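Local coordinates for Tol-Pal system protein TolB (Acinetobacter baumannii, PDB 7MX5) that probably serves as the periplasmic member of the Tol-Pal system, which is thought to support outer-membrane invagination during cell division and outer-membrane integrity, at residues P143-P146 / A147-Y150. Residues are numbered along the deposited sequence; the frame is centred on the assembly and turned at random.
Sequences PATP and AERY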
loop_
_atom_site.group_PDB
_atom_site.type_symbol
_atom_site.label_atom_id
_atom_site.label_comp_id
_atom_site.label_asym_id
_atom_site.label_seq_id
_atom_site.Cartn_x
_atom_site.Cartn_y
_atom_site.Cartn_z
ATOM N N PRO A 143 23.299 6.443 -0.636
ATOM C CA PRO A 143 24.722 6.369 -1.001
ATOM C C PRO A 143 25.635 6.951 0.060
ATOM O O PRO A 143 26.836 6.654 0.052
ATOM C CB PRO A 143 24.806 7.163 -2.314
ATOM C CG PRO A 143 23.404 7.593 -2.643
ATOM C CD PRO A 143 22.569 7.451 -1.419
ATOM N N ALA A 144 25.106 7.766 0.972
ATOM C CA ALA A 144 25.853 8.238 2.130
ATOM C C ALA A 144 25.981 7.176 3.213
ATOM O O ALA A 144 26.358 7.500 4.344
ATOM C CB ALA A 144 25.197 9.495 2.707
ATOM N N THR A 145 25.657 5.926 2.894
ATOM C CA THR A 145 25.923 4.782 3.766
ATOM C C THR A 145 26.309 3.628 2.857
ATOM O O THR A 145 25.481 2.773 2.517
ATOM C CB THR A 145 24.710 4.442 4.635
ATOM O OG1 THR A 145 24.365 5.577 5.439
ATOM C CG2 THR A 145 25.021 3.266 5.554
ATOM N N PRO A 146 27.570 3.583 2.417
ATOM C CA PRO A 146 27.962 2.566 1.427
ATOM C C PRO A 146 27.798 1.142 1.922
ATOM O O PRO A 146 27.627 0.232 1.102
ATOM C CB PRO A 146 29.433 2.903 1.139
ATOM C CG PRO A 146 29.888 3.708 2.313
ATOM C CD PRO A 146 28.688 4.466 2.789
ATOM N N ALA A 147 27.838 0.917 3.238
ATOM C CA ALA A 147 27.652 -0.432 3.763
ATOM C C ALA A 147 26.198 -0.876 3.645
ATOM O O ALA A 147 25.922 -2.045 3.348
ATOM C CB ALA A 147 28.121 -0.501 5.216
ATOM N N GLU A 148 25.256 0.036 3.885
ATOM C CA GLU A 148 23.844 -0.257 3.674
ATOM C C GLU A 148 23.273 0.675 2.613
ATOM O O GLU A 148 22.340 1.438 2.885
ATOM C CB GLU A 148 23.052 -0.128 4.977
ATOM C CG GLU A 148 23.776 -0.628 6.213
ATOM C CD GLU A 148 23.006 -0.338 7.487
ATOM O OE1 GLU A 148 21.831 -0.752 7.580
ATOM O OE2 GLU A 148 23.574 0.306 8.394
ATOM N N ARG A 149 23.836 0.621 1.403
ATOM C CA ARG A 149 23.379 1.497 0.329
ATOM C C ARG A 149 21.918 1.234 -0.013
ATOM O O ARG A 149 21.162 2.168 -0.305
ATOM C CB ARG A 149 24.264 1.314 -0.904
ATOM C CG ARG A 149 24.306 2.519 -1.826
ATOM C CD ARG A 149 25.061 2.199 -3.105
ATOM N NE ARG A 149 26.498 2.101 -2.878
ATOM C CZ ARG A 149 27.349 3.109 -3.013
ATOM N NH1 ARG A 149 26.941 4.313 -3.382
ATOM N NH2 ARG A 149 28.640 2.904 -2.772
ATOM N N TYR A 150 21.504 -0.029 0.022
ATOM C CA TYR A 150 20.124 -0.416 -0.236
ATOM C C TYR A 150 19.631 -1.260 0.927
ATOM O O TYR A 150 20.319 -2.193 1.354
ATOM C CB TYR A 150 19.998 -1.195 -1.550
ATOM C CG TYR A 150 20.395 -0.409 -2.779
ATOM C CD1 TYR A 150 21.729 -0.282 -3.146
ATOM C CD2 TYR A 150 19.436 0.198 -3.580
ATOM C CE1 TYR A 150 22.098 0.431 -4.272
ATOM C CE2 TYR A 150 19.795 0.913 -4.708
ATOM C CZ TYR A 150 21.127 1.026 -5.049
ATOM O OH TYR A 150 21.490 1.737 -6.170
#
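Arg-149 reaches back over the turn and brings its guanidinium up against two prolines, Pro-143 and Pro-146. Its CG stands anti to the backbone N (chi1 -155°), which starts the chain off toward Pro-143, and CG passes 4.0 Å from Pro-143 CA. A bend at chi3 (-73°) then swings the head group round. NH1 comes to 3.7 Å from Pro-143 CB, an oblique approach, while NH2 sits 4.0 Å from Pro-146 CB and Pro-146 CA lies over one face of the group. These are van der Waals contacts of the flat group with proline carbons. On another part of the turn, the side chains of Thr-145 and Glu-148 lie alongside each other, heading in a common direction. The methyl CG2 of Thr-145 does the touching, 3.6 Å from Glu-148 N and 4.0 Å from Glu-148 CB; the hydroxyl OG1 instead makes a weak hydrogen bond to Ala-144 O. The whole turn is the surface loop joining strands 135-141 and 150-156, neighbours in an antiparallel four-stranded sheet, one blade of the TolB beta-propeller. Where the second strand begins, Arg-149 and Tyr-150 together sit opposite the single residue Ser-168, which makes a classic beta bulge, and the backbone of Arg-149 is also hydrogen-bonded to Asn-142, closing the base of the loop. Inside the turn, the chain curls round the carbonyl of Thr-145: its O lies 2.9 Å from Arg-149 N, at a poor angle for a hydrogen bond, and 3.9 Å from Arg-149 CB. The Glu-148 carboxylate lies farther out, past the Thr-145 methyl.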